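Local coordinates for thiosulfate sulfurtransferase (PDB 1YT8), which probably transfers sulfur from thiosulfate to cyanide as a thiosulfate sulfurtransferase built from repeated rhodanese-like domains, at residues E278-R289 against S319-D330; P306-T314 against S338-W347. All blocks are in the same frame, centred on the assembly; numbering follows the deposited sequence.

Interaction 1 of 2, residues E278-R289 against S319-D330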
loop_
_atom_site.group_PDB
_atom_site.type_symbol
_atom_site.label_atom_id
_atom_site.label_comp_id
_atom_site.label_asym_id
_atom_site.label_seq_id
_atom_site.Cartn_x
_atom_site.Cartn_y
_atom_site.Cartn_z
ATOM N N GLU A 278 -5.851 -15.119 -21.140
ATOM C CA GLU A 278 -5.610 -16.384 -20.449
ATOM C C GLU A 278 -6.287 -16.305 -19.085
ATOM O O GLU A 278 -5.750 -15.726 -18.138
ATOM C CB GLU A 278 -4.105 -16.619 -20.297
ATOM C CG GLU A 278 -3.334 -16.347 -21.583
ATOM C CD GLU A 278 -1.888 -16.793 -21.524
ATOM O OE1 GLU A 278 -1.229 -16.568 -20.488
ATOM O OE2 GLU A 278 -1.408 -17.360 -22.527
ATOM N N HIS A 279 -7.474 -16.896 -19.002
ATOM C CA HIS A 279 -8.286 -16.873 -17.791
ATOM C C HIS A 279 -7.768 -17.706 -16.626
ATOM O O HIS A 279 -8.363 -17.698 -15.552
ATOM C CB HIS A 279 -9.716 -17.302 -18.130
ATOM C CG HIS A 279 -10.332 -16.521 -19.250
ATOM N ND1 HIS A 279 -10.464 -15.149 -19.218
ATOM C CD2 HIS A 279 -10.853 -16.920 -20.435
ATOM C CE1 HIS A 279 -11.040 -14.738 -20.334
ATOM N NE2 HIS A 279 -11.285 -15.793 -21.090
ATOM N N ASP A 280 -6.671 -18.423 -16.828
ATOM C CA ASP A 280 -6.105 -19.238 -15.760
ATOM C C ASP A 280 -5.063 -18.448 -14.969
ATOM O O ASP A 280 -4.508 -18.947 -13.994
ATOM C CB ASP A 280 -5.463 -20.500 -16.346
ATOM C CG ASP A 280 -4.307 -20.186 -17.276
ATOM O OD1 ASP A 280 -4.475 -19.318 -18.158
ATOM O OD2 ASP A 280 -3.233 -20.812 -17.133
ATOM N N ARG A 281 -4.798 -17.213 -15.390
ATOM C CA ARG A 281 -3.811 -16.378 -14.708
ATOM C C ARG A 281 -4.335 -14.988 -14.366
ATOM O O ARG A 281 -5.243 -14.469 -15.015
ATOM C CB ARG A 281 -2.542 -16.222 -15.563
ATOM C CG ARG A 281 -1.715 -17.494 -15.762
ATOM C CD ARG A 281 -1.212 -18.066 -14.444
ATOM N NE ARG A 281 -0.329 -17.158 -13.710
ATOM C CZ ARG A 281 0.902 -16.825 -14.087
ATOM N NH1 ARG A 281 1.420 -17.319 -15.208
ATOM N NH2 ARG A 281 1.626 -16.004 -13.334
ATOM N N THR A 282 -3.747 -14.400 -13.331
ATOM C CA THR A 282 -4.089 -13.055 -12.888
ATOM C C THR A 282 -3.012 -12.135 -13.461
ATOM O O THR A 282 -1.827 -12.357 -13.233
ATOM C CB THR A 282 -4.049 -12.936 -11.349
ATOM O OG1 THR A 282 -5.059 -13.773 -10.773
ATOM C CG2 THR A 282 -4.282 -11.493 -10.926
ATOM N N THR A 283 -3.424 -11.112 -14.201
ATOM C CA THR A 283 -2.478 -10.176 -14.799
ATOM C C THR A 283 -2.803 -8.747 -14.380
ATOM O O THR A 283 -3.860 -8.222 -14.721
ATOM C CB THR A 283 -2.516 -10.264 -16.347
ATOM O OG1 THR A 283 -2.191 -11.599 -16.755
ATOM C CG2 THR A 283 -1.513 -9.296 -16.966
ATOM N N TYR A 284 -1.895 -8.131 -13.630
ATOM C CA TYR A 284 -2.076 -6.758 -13.164
ATOM C C TYR A 284 -1.355 -5.805 -14.118
ATOM O O TYR A 284 -0.154 -5.942 -14.333
ATOM C CB TYR A 284 -1.466 -6.575 -11.767
ATOM C CG TYR A 284 -2.043 -7.431 -10.659
ATOM C CD1 TYR A 284 -3.281 -7.134 -10.087
ATOM C CD2 TYR A 284 -1.320 -8.506 -10.140
ATOM C CE1 TYR A 284 -3.783 -7.885 -9.016
ATOM C CE2 TYR A 284 -1.811 -9.262 -9.073
ATOM C CZ TYR A 284 -3.040 -8.944 -8.519
ATOM O OH TYR A 284 -3.520 -9.689 -7.473
ATOM N N LEU A 285 -2.083 -4.845 -14.680
ATOM C CA LEU A 285 -1.494 -3.852 -15.581
ATOM C C LEU A 285 -1.250 -2.612 -14.722
ATOM O O LEU A 285 -2.199 -1.938 -14.318
ATOM C CB LEU A 285 -2.466 -3.527 -16.718
ATOM C CG LEU A 285 -1.994 -2.506 -17.758
ATOM C CD1 LEU A 285 -0.697 -2.989 -18.414
ATOM C CD2 LEU A 285 -3.084 -2.313 -18.803
ATOM N N LEU A 286 0.018 -2.308 -14.460
ATOM C CA LEU A 286 0.384 -1.193 -13.580
ATOM C C LEU A 286 1.265 -0.087 -14.175
ATOM O O LEU A 286 2.280 -0.365 -14.805
ATOM C CB LEU A 286 1.078 -1.769 -12.348
ATOM C CG LEU A 286 0.408 -3.009 -11.747
ATOM C CD1 LEU A 286 1.329 -3.627 -10.709
ATOM C CD2 LEU A 286 -0.931 -2.635 -11.133
ATOM N N ASP A 287 0.871 1.164 -13.934
ATOM C CA ASP A 287 1.582 2.359 -14.414
ATOM C C ASP A 287 2.471 2.877 -13.272
ATOM O O ASP A 287 1.960 3.352 -12.256
ATOM C CB ASP A 287 0.557 3.435 -14.801
ATOM C CG ASP A 287 1.173 4.606 -15.558
ATOM O OD1 ASP A 287 2.237 5.114 -15.144
ATOM O OD2 ASP A 287 0.569 5.035 -16.567
ATOM N N VAL A 288 3.790 2.798 -13.444
ATOM C CA VAL A 288 4.728 3.221 -12.400
ATOM C C VAL A 288 5.186 4.686 -12.406
ATOM O O VAL A 288 6.076 5.069 -11.635
ATOM C CB VAL A 288 5.986 2.316 -12.400
ATOM C CG1 VAL A 288 5.587 0.868 -12.125
ATOM C CG2 VAL A 288 6.723 2.424 -13.735
ATOM N N ARG A 289 4.585 5.507 -13.260
ATOM C CA ARG A 289 4.949 6.921 -13.330
ATOM C C ARG A 289 4.306 7.683 -12.168
ATOM O O ARG A 289 3.626 7.087 -11.331
ATOM C CB ARG A 289 4.482 7.512 -14.664
ATOM C CG ARG A 289 5.009 6.777 -15.887
ATOM C CD ARG A 289 4.346 7.307 -17.146
ATOM N NE ARG A 289 2.900 7.115 -17.087
ATOM C CZ ARG A 289 2.020 7.827 -17.779
ATOM N NH1 ARG A 289 2.436 8.788 -18.595
ATOM N NH2 ARG A 289 0.723 7.588 -17.639
ATOM N N SER A 319 -1.973 -8.692 -4.572
ATOM C CA SER A 319 -2.281 -9.518 -3.417
ATOM C C SER A 319 -2.308 -11.012 -3.721
ATOM O O SER A 319 -2.275 -11.839 -2.809
ATOM C CB SER A 319 -3.616 -9.069 -2.817
ATOM O OG SER A 319 -3.551 -7.690 -2.481
ATOM N N VAL A 320 -2.378 -11.356 -5.001
ATOM C CA VAL A 320 -2.378 -12.753 -5.407
ATOM C C VAL A 320 -0.926 -13.156 -5.641
ATOM O O VAL A 320 -0.332 -12.802 -6.658
ATOM C CB VAL A 320 -3.173 -12.963 -6.714
ATOM C CG1 VAL A 320 -3.045 -14.411 -7.174
ATOM C CG2 VAL A 320 -4.640 -12.600 -6.495
ATOM N N ARG A 321 -0.351 -13.880 -4.684
ATOM C CA ARG A 321 1.029 -14.331 -4.804
ATOM C C ARG A 321 1.053 -15.359 -5.932
ATOM O O ARG A 321 0.243 -16.288 -5.948
ATOM C CB ARG A 321 1.494 -14.963 -3.487
ATOM C CG ARG A 321 2.971 -15.336 -3.448
ATOM C CD ARG A 321 3.879 -14.132 -3.710
ATOM N NE ARG A 321 5.279 -14.470 -3.464
ATOM C CZ ARG A 321 6.317 -13.756 -3.886
ATOM N NH1 ARG A 321 6.127 -12.648 -4.592
ATOM N NH2 ARG A 321 7.551 -14.149 -3.594
ATOM N N GLY A 322 1.973 -15.188 -6.877
ATOM C CA GLY A 322 2.043 -16.105 -8.001
ATOM C C GLY A 322 1.457 -15.476 -9.256
ATOM O O GLY A 322 1.572 -16.034 -10.351
ATOM N N ALA A 323 0.828 -14.313 -9.095
ATOM C CA ALA A 323 0.224 -13.585 -10.213
ATOM C C ALA A 323 1.284 -13.026 -11.154
ATOM O O ALA A 323 2.481 -13.135 -10.896
ATOM C CB ALA A 323 -0.655 -12.449 -9.698
ATOM N N ARG A 324 0.806 -12.391 -12.219
ATOM C CA ARG A 324 1.625 -11.817 -13.280
ATOM C C ARG A 324 1.486 -10.290 -13.290
ATOM O O ARG A 324 0.379 -9.778 -13.165
ATOM C CB ARG A 324 1.112 -12.394 -14.603
ATOM C CG ARG A 324 2.128 -12.647 -15.660
ATOM C CD ARG A 324 1.688 -13.809 -16.558
ATOM N NE ARG A 324 0.325 -13.704 -17.093
ATOM C CZ ARG A 324 -0.166 -14.542 -18.006
ATOM N NH1 ARG A 324 0.595 -15.526 -18.466
ATOM N NH2 ARG A 324 -1.404 -14.407 -18.468
ATOM N N LEU A 325 2.599 -9.572 -13.447
ATOM C CA LEU A 325 2.581 -8.105 -13.486
ATOM C C LEU A 325 3.134 -7.538 -14.800
ATOM O O LEU A 325 4.136 -8.020 -15.316
ATOM C CB LEU A 325 3.405 -7.519 -12.332
ATOM C CG LEU A 325 2.841 -7.478 -10.910
ATOM C CD1 LEU A 325 2.458 -8.861 -10.439
ATOM C CD2 LEU A 325 3.890 -6.872 -9.992
ATOM N N VAL A 326 2.475 -6.512 -15.332
ATOM C CA VAL A 326 2.921 -5.856 -16.564
ATOM C C VAL A 326 3.082 -4.371 -16.227
ATOM O O VAL A 326 2.120 -3.708 -15.846
ATOM C CB VAL A 326 1.898 -6.012 -17.701
ATOM C CG1 VAL A 326 2.370 -5.249 -18.931
ATOM C CG2 VAL A 326 1.719 -7.482 -18.035
ATOM N N LEU A 327 4.297 -3.850 -16.370
ATOM C CA LEU A 327 4.552 -2.458 -16.014
ATOM C C LEU A 327 4.621 -1.470 -17.170
ATOM O O LEU A 327 5.226 -1.743 -18.214
ATOM C CB LEU A 327 5.834 -2.368 -15.182
ATOM C CG LEU A 327 5.909 -3.274 -13.951
ATOM C CD1 LEU A 327 7.099 -2.850 -13.089
ATOM C CD2 LEU A 327 4.608 -3.185 -13.142
ATOM N N VAL A 328 4.016 -0.305 -16.944
ATOM C CA VAL A 328 3.955 0.766 -17.931
ATOM C C VAL A 328 4.693 2.047 -17.536
ATOM O O VAL A 328 4.619 2.494 -16.395
ATOM C CB VAL A 328 2.480 1.172 -18.204
ATOM C CG1 VAL A 328 2.418 2.300 -19.237
ATOM C CG2 VAL A 328 1.682 -0.036 -18.673
ATOM N N ASP A 329 5.415 2.617 -18.494
ATOM C CA ASP A 329 6.094 3.899 -18.313
ATOM C C ASP A 329 6.305 4.458 -19.716
ATOM O O ASP A 329 6.088 3.752 -20.701
ATOM C CB ASP A 329 7.423 3.778 -17.534
ATOM C CG ASP A 329 8.613 3.363 -18.397
ATOM O OD1 ASP A 329 8.593 3.541 -19.634
ATOM O OD2 ASP A 329 9.606 2.875 -17.809
ATOM N N ASP A 330 6.704 5.723 -19.812
ATOM C CA ASP A 330 6.918 6.353 -21.112
ATOM C C ASP A 330 8.328 6.918 -21.205
ATOM O O ASP A 330 8.570 7.881 -21.934
ATOM C CB ASP A 330 5.903 7.483 -21.321
ATOM C CG ASP A 330 5.924 8.515 -20.189
ATOM O OD1 ASP A 330 6.862 8.496 -19.365
ATOM O OD2 ASP A 330 5.002 9.357 -20.129
#
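Tyr-284 lays its ring beside the turn that leads into strand 324-328, where the small side chain of Ala-323 lets it come close, with CE2 3.4 Å from Ala-323 CB. With CG anti to the carbonyl carbon (chi1 -61°), the ring carries its hydroxyl to Val-320, whose N donates to Tyr-284 OH at 3.2 Å; the same oxygen also bonds Arg-58 O. Leu-325 CD1 packs at the ring's edge, 3.8 Å from Tyr-284 CD2, and Leu-286 and Leu-327 continue this apolar face. On the other face, Leu-285 CD1 faces the notch between Val-326 CG1 and Val-328 CG2, 3.8 Å from each, a slim bump against two beta-branched side chains.

Arg-324 crosses the strand start as a long ridge. Its NH1 and NH2 both grip Glu-278 OE1, NH1 at 2.9 Å, while NE reaches Thr-283 OG1 in the guanidinium plane. Arg-281 packs CB over one face of that guanidinium and sends NH2 to Gly-322 O at 3.0 Å; its charge is also met by Glu-23. At the far end, Arg-289 NH1 bridges to Asp-330 OD2 at 3.0 Å, from above the carboxylate plane, and Arg-289 also clasps Asp-287 side-on, its NH2 bonding Gly-297 O as well. Backbone bonds from Arg-324 N to Val-288 N zip together two neighbouring parallel strands of the five-stranded rhodanese sheet.

Interaction 2 of 2, residues P306-T314 against S338-W347; sequences PGGQLVQET and SASWLAQMGW
Val-311 sets its two methyls against the flank of helix 334-344, CG1 lying 4.0 Å from Trp-341 CB and 3.9 Å from the selenomethionine methyl Met-345 CE. The valine meets the root of the tryptophan, whose indole leads away to hydrogen-bond Ser-205. Bent at chi3 (-76°), Met-345 turns CE back against Val-311 O and Thr-314 OG1. Leu-310 and Leu-342 cross at about a right angle, their branches meeting at CD2 and CD1, 3.8 Å apart.

Thr-314 and Leu-342 run past each other in opposite directions. The threonine's OG1 donates to Leu-310 O at 2.7 Å, in the carbonyl plane; the polar branch is thus turned back, with Ser-116 as a second partner, and the methyl CG2 faces Leu-342 CD2 and Trp-347 NE1, 3.7 Å from the latter. At the start of helix 307-312, Gly-307 CA lies 3.4 Å from Ser-338 OG, a fit that a residue without a side chain allows; that hydroxyl is hydrogen-bonded to Arg-334 O, one turn back. Gly-346, with positive phi, closes helix 334-344 in a Schellman motif and brings Trp-347 round to Thr-314. Two nearly parallel helices, 5° apart, packed through apolar side chains are part of the helical layer on one face of the rhodanese alpha/beta sheet.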
loop_
_atom_site.group_PDB
_atom_site.type_symbol
_atom_site.label_atom_id
_atom_site.label_comp_id
_atom_site.label_asym_id
_atom_site.label_seq_id
_atom_site.Cartn_x
_atom_site.Cartn_y
_atom_site.Cartn_z
ATOM N N PRO A 306 2.813 4.248 -8.577
ATOM C CA PRO A 306 4.168 4.798 -8.708
ATOM C C PRO A 306 5.193 3.730 -8.325
ATOM O O PRO A 306 5.065 3.083 -7.288
ATOM C CB PRO A 306 4.144 5.982 -7.749
ATOM C CG PRO A 306 2.744 6.491 -7.925
ATOM C CD PRO A 306 1.918 5.213 -7.913
ATOM N N GLY A 307 6.193 3.547 -9.179
ATOM C CA GLY A 307 7.212 2.531 -8.967
ATOM C C GLY A 307 7.779 2.291 -7.583
ATOM O O GLY A 307 7.789 1.155 -7.102
ATOM N N GLY A 308 8.277 3.347 -6.951
ATOM C CA GLY A 308 8.863 3.210 -5.625
ATOM C C GLY A 308 7.913 2.597 -4.614
ATOM O O GLY A 308 8.310 1.765 -3.797
ATOM N N GLN A 309 6.654 3.008 -4.668
ATOM C CA GLN A 309 5.658 2.478 -3.750
ATOM C C GLN A 309 5.146 1.103 -4.169
ATOM O O GLN A 309 4.663 0.342 -3.333
ATOM C CB GLN A 309 4.499 3.464 -3.608
ATOM C CG GLN A 309 4.885 4.728 -2.852
ATOM C CD GLN A 309 5.554 4.422 -1.519
ATOM O OE1 GLN A 309 6.778 4.509 -1.388
ATOM N NE2 GLN A 309 4.751 4.047 -0.525
ATOM N N LEU A 310 5.241 0.777 -5.456
ATOM C CA LEU A 310 4.799 -0.544 -5.907
ATOM C C LEU A 310 5.779 -1.561 -5.321
ATOM O O LEU A 310 5.396 -2.652 -4.888
ATOM C CB LEU A 310 4.811 -0.632 -7.434
ATOM C CG LEU A 310 4.505 -2.007 -8.050
ATOM C CD1 LEU A 310 3.133 -2.493 -7.607
ATOM C CD2 LEU A 310 4.562 -1.907 -9.570
ATOM N N VAL A 311 7.052 -1.182 -5.300
ATOM C CA VAL A 311 8.096 -2.040 -4.764
ATOM C C VAL A 311 8.026 -2.107 -3.235
ATOM O O VAL A 311 8.332 -3.140 -2.642
ATOM C CB VAL A 311 9.493 -1.538 -5.214
ATOM C CG1 VAL A 311 10.606 -2.344 -4.533
ATOM C CG2 VAL A 311 9.614 -1.677 -6.740
ATOM N N GLN A 312 7.600 -1.012 -2.608
ATOM C CA GLN A 312 7.501 -0.927 -1.147
ATOM C C GLN A 312 6.221 -1.533 -0.550
ATOM O O GLN A 312 6.263 -2.132 0.522
ATOM C CB GLN A 312 7.616 0.541 -0.712
ATOM C CG GLN A 312 7.438 0.806 0.781
ATOM C CD GLN A 312 8.600 0.309 1.627
ATOM O OE1 GLN A 312 9.656 -0.064 1.107
ATOM N NE2 GLN A 312 8.415 0.318 2.943
ATOM N N GLU A 313 5.090 -1.377 -1.237
ATOM C CA GLU A 313 3.812 -1.893 -0.733
ATOM C C GLU A 313 3.176 -2.848 -1.743
ATOM O O GLU A 313 1.973 -2.791 -1.993
ATOM C CB GLU A 313 2.845 -0.728 -0.465
ATOM C CG GLU A 313 3.443 0.434 0.327
ATOM C CD GLU A 313 2.435 1.546 0.597
ATOM O OE1 GLU A 313 1.600 1.826 -0.292
ATOM O OE2 GLU A 313 2.485 2.150 1.692
ATOM N N THR A 314 3.991 -3.735 -2.300
ATOM C CA THR A 314 3.546 -4.685 -3.316
ATOM C C THR A 314 2.249 -5.439 -2.999
ATOM O O THR A 314 1.397 -5.618 -3.874
ATOM C CB THR A 314 4.667 -5.710 -3.609
ATOM O OG1 THR A 314 5.927 -5.027 -3.693
ATOM C CG2 THR A 314 4.412 -6.420 -4.927
ATOM N N SER A 338 11.736 -0.875 -11.701
ATOM C CA SER A 338 10.751 -1.428 -10.778
ATOM C C SER A 338 10.556 -2.919 -11.026
ATOM O O SER A 338 10.438 -3.707 -10.083
ATOM C CB SER A 338 9.414 -0.691 -10.920
ATOM O OG SER A 338 9.540 0.669 -10.537
ATOM N N ALA A 339 10.518 -3.303 -12.299
ATOM C CA ALA A 339 10.350 -4.706 -12.670
ATOM C C ALA A 339 11.535 -5.542 -12.184
ATOM O O ALA A 339 11.357 -6.669 -11.716
ATOM C CB ALA A 339 10.201 -4.836 -14.183
ATOM N N SER A 340 12.745 -4.996 -12.278
ATOM C CA SER A 340 13.917 -5.748 -11.837
ATOM C C SER A 340 13.796 -6.105 -10.354
ATOM O O SER A 340 14.193 -7.192 -9.938
ATOM C CB SER A 340 15.217 -4.963 -12.100
ATOM O OG SER A 340 15.398 -3.883 -11.203
ATOM N N TRP A 341 13.235 -5.197 -9.559
ATOM C CA TRP A 341 13.061 -5.455 -8.133
ATOM C C TRP A 341 11.944 -6.472 -7.881
ATOM O O TRP A 341 12.086 -7.370 -7.049
ATOM C CB TRP A 341 12.779 -4.140 -7.391
ATOM C CG TRP A 341 13.998 -3.266 -7.301
ATOM C CD1 TRP A 341 14.117 -1.970 -7.719
ATOM C CD2 TRP A 341 15.282 -3.644 -6.790
ATOM N NE1 TRP A 341 15.403 -1.519 -7.502
ATOM C CE2 TRP A 341 16.136 -2.528 -6.931
ATOM C CE3 TRP A 341 15.795 -4.824 -6.225
ATOM C CZ2 TRP A 341 17.478 -2.554 -6.527
ATOM C CZ3 TRP A 341 17.131 -4.851 -5.824
ATOM C CH2 TRP A 341 17.956 -3.721 -5.978
ATOM N N LEU A 342 10.835 -6.335 -8.602
ATOM C CA LEU A 342 9.716 -7.266 -8.453
ATOM C C LEU A 342 10.148 -8.683 -8.862
ATOM O O LEU A 342 9.711 -9.675 -8.274
ATOM C CB LEU A 342 8.529 -6.788 -9.305
ATOM C CG LEU A 342 7.877 -5.496 -8.791
ATOM C CD1 LEU A 342 7.020 -4.853 -9.874
ATOM C CD2 LEU A 342 7.052 -5.808 -7.555
ATOM N N ALA A 343 11.013 -8.771 -9.869
ATOM C CA ALA A 343 11.515 -10.060 -10.335
ATOM C C ALA A 343 12.355 -10.707 -9.232
ATOM O O ALA A 343 12.258 -11.912 -8.983
ATOM C CB ALA A 343 12.359 -9.866 -11.595
ATOM N N GLN A 344 13.168 -9.895 -8.566
ATOM C CA GLN A 344 14.025 -10.381 -7.494
ATOM C C GLN A 344 13.203 -10.786 -6.278
ATOM O O GLN A 344 13.652 -11.570 -5.441
ATOM C CB GLN A 344 15.071 -9.315 -7.146
ATOM C CG GLN A 344 16.126 -9.180 -8.254
ATOM C CD GLN A 344 17.067 -8.005 -8.074
ATOM O OE1 GLN A 344 17.989 -8.042 -7.262
ATOM N NE2 GLN A 344 16.839 -6.953 -8.844
HETATM N N MSE A 345 11.986 -10.263 -6.193
HETATM C CA MSE A 345 11.096 -10.618 -5.100
HETATM C C MSE A 345 10.233 -11.805 -5.526
HETATM O O MSE A 345 9.199 -12.093 -4.921
HETATM C CB MSE A 345 10.227 -9.424 -4.692
HETATM C CG MSE A 345 10.986 -8.396 -3.863
HETATM SE SE MSE A 345 9.821 -7.064 -3.045
HETATM C CE MSE A 345 9.456 -6.020 -4.607
ATOM N N GLY A 346 10.676 -12.480 -6.587
ATOM C CA GLY A 346 9.997 -13.667 -7.086
ATOM C C GLY A 346 8.785 -13.519 -7.983
ATOM O O GLY A 346 8.129 -14.516 -8.291
ATOM N N TRP A 347 8.475 -12.301 -8.416
ATOM C CA TRP A 347 7.310 -12.101 -9.272
ATOM C C TRP A 347 7.587 -12.343 -10.748
ATOM O O TRP A 347 8.694 -12.092 -11.234
ATOM C CB TRP A 347 6.768 -10.672 -9.138
ATOM C CG TRP A 347 6.188 -10.346 -7.803
ATOM C CD1 TRP A 347 6.825 -9.758 -6.745
ATOM C CD2 TRP A 347 4.853 -10.618 -7.368
ATOM N NE1 TRP A 347 5.967 -9.647 -5.677
ATOM C CE2 TRP A 347 4.749 -10.170 -6.031
ATOM C CE3 TRP A 347 3.732 -11.204 -7.978
ATOM C CZ2 TRP A 347 3.568 -10.289 -5.290
ATOM C CZ3 TRP A 347 2.557 -11.321 -7.241
ATOM C CH2 TRP A 347 2.486 -10.865 -5.909
#

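In the fold
Both interactions lie in one rhodanese-like domain, with centres 11 Å apart, and their segments alternate along the chain. Strand 324-328 of interaction 1 leads into helix 334-344 of interaction 2, whose Leu-342 and Ser-338 rest on Leu-325 and Leu-327; Leu-310 of the other helix also sits on Leu-327. The backbone adds a join, Val-288 O lying 2.9 Å from Gly-307 N in a probable hydrogen bond. At the other end Arg-321 NH2 meets Met-345 O at 2.9 Å, and its guanidinium makes a cation-pi contact with Trp-347. Interaction 2 also holds Gln-312, which lines the sulfite pocket together with residues 193-198 of another rhodanese-like domain.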